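Local coordinates for protein alkaline serine protease (Pseudoalteromonas sp., PDB 1Y9Z) that probably cleaves peptide bonds in proteins as a cold-adapted, subtilisin-like serine endopeptidase under alkaline conditions, at residues 34-40 with 208-212; 58-63 with 97-101; 316-320 with 363-367. One frame throughout, in Å; residues are numbered along the deposited sequence.

Contact 1 of 3, residues 34-40 with 208-212; sequences DRSHNDL and TVTVG. With CA (calcium ion), chain C.
Asp34 grips the backbone of Val211: its OD1 accepts from Val211 N at 3.0 Å, and an N-H...O angle of 167° shows a nearly straight bond that arrives close to the C-O axis. With CG anti to the backbone N (chi1 -173°), the carboxylate spans from one segment to the other. Its second oxygen faces home: OD2 receives Ser36 N, which makes an Asx turn, and also Ser36 OG at 2.6 Å, both from the same face of the carboxylate, so three bonds limit its rotation. A type I turn from Asp34 to His37 then brings the imidazole against the other segment. His37 ND1 donates to Val209 O at 3.2 Å; the acceptor lies near the ring plane, but the bond is bent (136°). Thr208 places CG2 over one face of that ring, 3.9 Å from its centroid, a CH-pi contact, and the same methyl meets Asp39 CB at 3.7 Å. Val211 CG2 packs against Asp34 OD1 at 3.5 Å, with Ser36 OG slightly farther off. The carboxylate of Asp39 chelates a calcium ion through both oxygens, OD1 at 2.5 Å and OD2 at 2.6 Å; Glu2, Ile76, Asn78, Glu80 and Val82 complete the site. Leu40 CD1 lies beside Thr208 OG1, which bonds to Thr67 O of helix 65-74. The contact thus joins the loop after strand 25-30 to the last residue of strand 205-208 and the loop that follows it, between helix 65-74 and strand 362-365, where Tyr362 meets the His37 ring edge-to-face.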
# COMPACT_ATOMS: atom_id res chain seq x y z
N ASP A 34 14.35 7.60 1.74
CA ASP A 34 15.55 7.42 0.93
C ASP A 34 15.66 8.52 -0.11
O ASP A 34 15.16 8.39 -1.23
CB ASP A 34 15.56 6.05 0.24
CG ASP A 34 16.87 5.76 -0.46
OD1 ASP A 34 17.03 4.66 -1.03
OD2 ASP A 34 17.75 6.65 -0.45
N ARG A 35 16.32 9.61 0.27
CA ARG A 35 16.46 10.75 -0.62
C ARG A 35 17.32 10.47 -1.85
O ARG A 35 17.32 11.25 -2.80
CB ARG A 35 17.03 11.94 0.16
CG ARG A 35 16.93 13.27 -0.57
CD ARG A 35 17.34 14.41 0.33
NE ARG A 35 18.70 14.26 0.83
CZ ARG A 35 19.30 15.12 1.64
NH1 ARG A 35 20.55 14.90 2.04
NH2 ARG A 35 18.66 16.21 2.05
N SER A 36 18.05 9.35 -1.84
CA SER A 36 18.90 9.01 -2.98
C SER A 36 18.09 8.38 -4.11
O SER A 36 18.59 8.22 -5.23
CB SER A 36 20.01 8.04 -2.55
OG SER A 36 19.50 6.72 -2.40
N HIS A 37 16.84 8.02 -3.82
CA HIS A 37 15.97 7.39 -4.80
C HIS A 37 15.56 8.37 -5.90
O HIS A 37 15.16 9.50 -5.62
CB HIS A 37 14.72 6.84 -4.10
CG HIS A 37 13.91 5.91 -4.95
ND1 HIS A 37 13.69 4.60 -4.60
CD2 HIS A 37 13.30 6.10 -6.14
CE1 HIS A 37 12.97 4.01 -5.54
NE2 HIS A 37 12.72 4.90 -6.49
N ASN A 38 15.63 7.93 -7.16
CA ASN A 38 15.28 8.80 -8.29
C ASN A 38 13.86 9.34 -8.25
O ASN A 38 13.60 10.43 -8.75
CB ASN A 38 15.49 8.07 -9.62
CG ASN A 38 16.95 7.82 -9.93
OD1 ASN A 38 17.84 8.48 -9.39
ND2 ASN A 38 17.21 6.89 -10.84
N ASP A 39 12.94 8.59 -7.66
CA ASP A 39 11.55 9.03 -7.59
C ASP A 39 11.24 9.83 -6.34
O ASP A 39 10.09 10.19 -6.10
CB ASP A 39 10.60 7.82 -7.68
CG ASP A 39 9.92 7.70 -9.03
OD1 ASP A 39 10.41 8.32 -10.00
OD2 ASP A 39 8.91 6.97 -9.14
N LEU A 40 12.26 10.13 -5.54
CA LEU A 40 12.07 10.88 -4.30
C LEU A 40 13.09 12.00 -4.06
O LEU A 40 12.84 12.91 -3.27
CB LEU A 40 12.11 9.94 -3.10
CG LEU A 40 11.02 8.87 -3.00
CD1 LEU A 40 11.35 7.94 -1.84
CD2 LEU A 40 9.67 9.53 -2.80
N THR A 208 7.81 3.08 -3.99
CA THR A 208 9.25 3.19 -3.85
C THR A 208 9.74 2.53 -2.57
O THR A 208 9.06 2.55 -1.55
CB THR A 208 9.67 4.67 -3.79
OG1 THR A 208 8.86 5.33 -2.80
CG2 THR A 208 9.47 5.35 -5.13
N VAL A 209 10.93 1.93 -2.63
CA VAL A 209 11.55 1.35 -1.44
C VAL A 209 13.02 1.72 -1.52
O VAL A 209 13.51 2.12 -2.57
CB VAL A 209 11.41 -0.19 -1.35
CG1 VAL A 209 9.94 -0.57 -1.19
CG2 VAL A 209 12.03 -0.85 -2.57
N THR A 210 13.73 1.59 -0.40
CA THR A 210 15.15 1.90 -0.36
C THR A 210 15.82 1.21 -1.55
O THR A 210 15.59 0.03 -1.80
CB THR A 210 15.76 1.40 0.95
OG1 THR A 210 15.07 2.01 2.05
CG2 THR A 210 17.25 1.75 1.03
N VAL A 211 16.64 1.96 -2.27
CA VAL A 211 17.32 1.45 -3.46
C VAL A 211 17.93 0.07 -3.29
O VAL A 211 18.70 -0.18 -2.36
CB VAL A 211 18.41 2.44 -3.93
CG1 VAL A 211 19.21 1.84 -5.08
CG2 VAL A 211 17.76 3.75 -4.38
N GLY A 212 17.54 -0.83 -4.19
CA GLY A 212 18.05 -2.19 -4.18
C GLY A 212 17.37 -3.20 -3.27
O GLY A 212 17.68 -4.39 -3.34
CA CA C . 8.31 8.27 -11.27

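Contact 2 of 3, residues 58-63 with 97-101; sequences QPGNNN and KVFNE. With PMS (phenylmethanesulfonic acid), chain H.
Lys97 and Asn63 tie strand 92-100, part of the mostly parallel sheet of the subtilisin-like alpha/beta domain, to the loop that leads into helix 65-74. The lysine chain is fully extended, and this straight reach delivers NZ to Gln58 O at 2.8 Å; Asn55 O adds a weak second bond. Asn63 spends both N-H groups of its amide. ND2 donates to Pro59 O at 2.9 Å (168°), closing its own loop, and to Phe99 O at 3.1 Å (164°), crossing to the strand. Both acceptors lie near the amide plane, although Phe99 O is itself met from above its carbonyl plane; the pair of bonds should fix the amide's rotation. Farther out, Glu101 stretches alongside Asn62, pointing the same way. Its OE1 accepts from Asn62 ND2 at 2.9 Å, the donor standing above the carboxylate plane. OE2 accepts from two waters, one of which accepts in turn from Asn61 N and the other from Asn61 ND2. Asn100 turns away from the loop, and its ND2 is taken by Gly52 O. The loop runs directly into His65, a residue of the inhibitor pocket at the start of helix 65-74. The strand reaches the same pocket through Phe99, whose ring atom CZ comes within 3.6 Å of C4 of the bound phenylmethanesulfonic acid.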
# COMPACT_ATOMS: atom_id res chain seq x y z
N GLN A 58 18.32 8.94 5.32
CA GLN A 58 19.02 7.67 5.15
C GLN A 58 18.33 6.62 6.01
O GLN A 58 18.63 6.48 7.19
CB GLN A 58 20.49 7.82 5.57
CG GLN A 58 21.32 8.65 4.60
CD GLN A 58 22.71 8.97 5.11
OE1 GLN A 58 23.56 9.46 4.36
NE2 GLN A 58 22.95 8.72 6.39
N PRO A 59 17.39 5.87 5.42
CA PRO A 59 16.68 4.85 6.19
C PRO A 59 17.56 3.76 6.79
O PRO A 59 17.26 3.23 7.86
CB PRO A 59 15.68 4.29 5.18
CG PRO A 59 16.37 4.49 3.86
CD PRO A 59 16.94 5.88 4.02
N GLY A 60 18.65 3.43 6.10
CA GLY A 60 19.52 2.38 6.58
C GLY A 60 19.13 1.11 5.84
O GLY A 60 18.50 1.17 4.79
N ASN A 61 19.50 -0.04 6.39
CA ASN A 61 19.18 -1.32 5.75
C ASN A 61 17.90 -1.95 6.28
O ASN A 61 17.64 -1.93 7.48
CB ASN A 61 20.34 -2.30 5.94
CG ASN A 61 21.67 -1.74 5.50
OD1 ASN A 61 21.82 -1.26 4.37
ND2 ASN A 61 22.66 -1.79 6.38
N ASN A 62 17.10 -2.50 5.37
CA ASN A 62 15.86 -3.17 5.73
C ASN A 62 14.99 -2.31 6.64
O ASN A 62 14.48 -2.77 7.66
CB ASN A 62 16.19 -4.49 6.41
CG ASN A 62 17.28 -5.26 5.68
OD1 ASN A 62 17.11 -5.64 4.52
ND2 ASN A 62 18.40 -5.49 6.35
N ASN A 63 14.83 -1.05 6.25
CA ASN A 63 14.04 -0.09 7.01
C ASN A 63 13.37 0.82 5.98
O ASN A 63 13.35 2.04 6.14
CB ASN A 63 14.98 0.71 7.92
CG ASN A 63 14.25 1.53 8.95
OD1 ASN A 63 13.23 1.11 9.49
ND2 ASN A 63 14.78 2.71 9.25
N LYS A 97 11.99 10.77 11.39
CA LYS A 97 12.34 9.36 11.44
C LYS A 97 12.33 8.83 12.88
O LYS A 97 13.21 9.15 13.67
CB LYS A 97 13.72 9.15 10.82
CG LYS A 97 14.19 7.71 10.72
CD LYS A 97 15.60 7.67 10.15
CE LYS A 97 16.18 6.27 10.16
NZ LYS A 97 17.61 6.30 9.75
N VAL A 98 11.33 8.01 13.20
CA VAL A 98 11.21 7.45 14.54
C VAL A 98 11.62 5.98 14.60
O VAL A 98 11.82 5.43 15.68
CB VAL A 98 9.76 7.58 15.08
CG1 VAL A 98 9.38 9.05 15.20
CG2 VAL A 98 8.79 6.84 14.17
N PHE A 99 11.76 5.34 13.44
CA PHE A 99 12.14 3.93 13.38
C PHE A 99 13.49 3.66 12.74
O PHE A 99 13.85 4.25 11.72
CB PHE A 99 11.12 3.11 12.59
CG PHE A 99 9.75 3.07 13.19
CD1 PHE A 99 8.68 3.72 12.57
CD2 PHE A 99 9.51 2.37 14.37
CE1 PHE A 99 7.40 3.66 13.10
CE2 PHE A 99 8.23 2.31 14.91
CZ PHE A 99 7.17 2.95 14.28
N ASN A 100 14.23 2.74 13.36
CA ASN A 100 15.51 2.28 12.82
C ASN A 100 15.17 0.86 12.39
O ASN A 100 14.07 0.37 12.65
CB ASN A 100 16.60 2.23 13.89
CG ASN A 100 17.07 3.61 14.32
OD1 ASN A 100 17.33 4.47 13.48
ND2 ASN A 100 17.21 3.81 15.62
N GLU A 101 16.12 0.19 11.74
CA GLU A 101 15.90 -1.18 11.30
C GLU A 101 15.46 -2.06 12.47
O GLU A 101 14.58 -2.91 12.32
CB GLU A 101 17.19 -1.73 10.69
CG GLU A 101 17.10 -3.17 10.22
CD GLU A 101 18.42 -3.69 9.68
OE1 GLU A 101 18.45 -4.82 9.16
OE2 GLU A 101 19.44 -2.97 9.79
C PMS H . 2.24 -1.15 10.33
S PMS H . 0.90 -0.05 9.78
C1 PMS H . 3.11 -0.55 11.46
C2 PMS H . 2.73 -0.81 12.82
C3 PMS H . 3.50 -0.28 13.90
C4 PMS H . 4.67 0.51 13.56
C5 PMS H . 5.05 0.77 12.22
C6 PMS H . 4.31 0.26 11.12
O2S PMS H . 0.41 0.66 10.96
O1S PMS H . -0.16 -0.83 9.19
O HOH W 1 19.97 -0.17 9.20
O HOH W 2 22.23 -2.87 9.09

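Contact 3 of 3, residues 316-320 with 363-367; sequences GLQNP and EYYNG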
# COMPACT_ATOMS: atom_id res chain seq x y z
N GLY A 316 -9.92 -8.89 -6.73
CA GLY A 316 -8.90 -7.85 -6.76
C GLY A 316 -7.49 -8.41 -6.76
O GLY A 316 -7.29 -9.62 -6.62
N LEU A 317 -6.50 -7.54 -6.92
CA LEU A 317 -5.11 -7.97 -6.93
C LEU A 317 -4.67 -8.38 -5.53
O LEU A 317 -4.75 -7.59 -4.58
CB LEU A 317 -4.21 -6.85 -7.46
CG LEU A 317 -2.72 -7.18 -7.58
CD1 LEU A 317 -2.52 -8.31 -8.59
CD2 LEU A 317 -1.97 -5.93 -8.03
N GLN A 318 -4.21 -9.61 -5.39
CA GLN A 318 -3.76 -10.11 -4.10
C GLN A 318 -2.25 -10.32 -4.04
O GLN A 318 -1.62 -10.69 -5.04
CB GLN A 318 -4.47 -11.43 -3.77
CG GLN A 318 -5.99 -11.41 -3.92
CD GLN A 318 -6.66 -10.36 -3.05
OE1 GLN A 318 -6.34 -10.23 -1.86
NE2 GLN A 318 -7.59 -9.62 -3.63
N ASN A 319 -1.68 -10.07 -2.87
CA ASN A 319 -0.25 -10.24 -2.61
C ASN A 319 -0.19 -11.10 -1.35
O ASN A 319 0.25 -10.65 -0.30
CB ASN A 319 0.40 -8.87 -2.35
CG ASN A 319 1.85 -8.97 -1.92
OD1 ASN A 319 2.37 -8.07 -1.25
ND2 ASN A 319 2.52 -10.05 -2.30
N PRO A 320 -0.63 -12.37 -1.46
CA PRO A 320 -0.63 -13.28 -0.31
C PRO A 320 0.69 -13.95 0.02
O PRO A 320 1.63 -13.93 -0.77
CB PRO A 320 -1.68 -14.31 -0.73
CG PRO A 320 -1.37 -14.48 -2.18
CD PRO A 320 -1.14 -13.04 -2.66
N GLU A 363 8.49 -1.99 -4.79
CA GLU A 363 7.97 -3.25 -4.29
C GLU A 363 6.52 -3.14 -3.88
O GLU A 363 6.03 -2.06 -3.55
CB GLU A 363 8.80 -3.73 -3.08
CG GLU A 363 8.51 -5.18 -2.69
CD GLU A 363 9.45 -5.71 -1.62
OE1 GLU A 363 9.37 -6.91 -1.31
OE2 GLU A 363 10.27 -4.93 -1.09
N TYR A 364 5.83 -4.28 -3.93
CA TYR A 364 4.43 -4.35 -3.53
C TYR A 364 4.38 -4.64 -2.03
O TYR A 364 5.05 -5.55 -1.55
CB TYR A 364 3.70 -5.48 -4.27
CG TYR A 364 3.25 -5.12 -5.66
CD1 TYR A 364 4.08 -5.32 -6.77
CD2 TYR A 364 1.99 -4.58 -5.87
CE1 TYR A 364 3.66 -4.97 -8.05
CE2 TYR A 364 1.56 -4.23 -7.15
CZ TYR A 364 2.40 -4.42 -8.23
OH TYR A 364 1.96 -4.06 -9.48
N TYR A 365 3.59 -3.85 -1.31
CA TYR A 365 3.39 -4.00 0.13
C TYR A 365 1.89 -4.09 0.41
O TYR A 365 1.08 -3.59 -0.38
CB TYR A 365 3.89 -2.79 0.92
CG TYR A 365 5.37 -2.69 1.23
CD1 TYR A 365 5.80 -1.80 2.22
CD2 TYR A 365 6.33 -3.43 0.54
CE1 TYR A 365 7.15 -1.64 2.51
CE2 TYR A 365 7.70 -3.28 0.83
CZ TYR A 365 8.09 -2.38 1.81
OH TYR A 365 9.42 -2.18 2.11
N ASN A 366 1.54 -4.68 1.55
CA ASN A 366 0.15 -4.78 2.00
C ASN A 366 0.09 -4.12 3.36
O ASN A 366 1.04 -4.21 4.14
CB ASN A 366 -0.28 -6.24 2.23
CG ASN A 366 -0.14 -7.11 1.02
OD1 ASN A 366 -0.01 -8.33 1.15
ND2 ASN A 366 -0.18 -6.52 -0.17
N GLY A 367 -1.03 -3.48 3.68
CA GLY A 367 -1.16 -2.90 5.00
C GLY A 367 -2.00 -1.65 5.13
O GLY A 367 -2.19 -0.91 4.16
O HOH W 3 4.98 -7.69 0.05
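Asn319 lays its side chain against the amide of Asn366, and the two account for most of the surface buried in this contact. Their side chains cross at a slant with the amide planes 72° apart, far from a parallel stack; Asn319 OD1 approaches Asn366 CG to 3.5 Å. Asn319 has CG anti to its own N (chi1 173°), a rotation that carries OD1 to the strand side of the loop. There OD1 and Tyr364 O lie 3.7 Å apart. Both are acceptors, and one water donates to each, at 2.9 Å to Asn319 OD1 and 2.7 Å to Tyr364 O, so the side chain is linked to the strand backbone indirectly.

Nonpolar packing takes over at the Leu317 end. Leu317 CD2 meets Tyr364 CE2 at 4.0 Å, the side chains crossing at about a right angle, and Val232 of strand 232-240 touches Leu317, Asn319 and Tyr364 alike. Gln318 points away from the strand, and its NE2 bonds to Gly316 O at 3.0 Å, from above the carbonyl plane, and to Asp181 OD1. Glu203 receives Asn319 N and is also touched by Asn366. Small and partly water-mediated, the contact is consistent with a junction between the inserted beta-barrel domain and the subtilisin-like domain. Immediately beyond it, Gly367 occupies the N-cap position of helix 368-385 in the Gly-Thr-Ser sequence characteristic of subtilases, whose Thr368 and Ser369 line the inhibitor pocket.

How the contacts relate
From the N terminus, the chain leaves strand 25-30 and enters 34-40, the first half of contact 1, which waits for 208-212 to close a long loop. Contact 2 is nested inside it: 58-63 meets 97-101 after only 33 intervening residues, a span holding helix 65-74. The two touch where Pro59 packs on Asp34 and Thr210. Contact 3 follows in series, closing a 42-residue loop from 316-320 to 363-367. Val209 bridges contacts 1 and 3 by packing on Glu363 and Tyr365, while contacts 2 and 3 do not touch. Together they tie the subtilisin-like domain to the two-stranded pair 205-208 and 362-365, and this pair to the inserted beta domain.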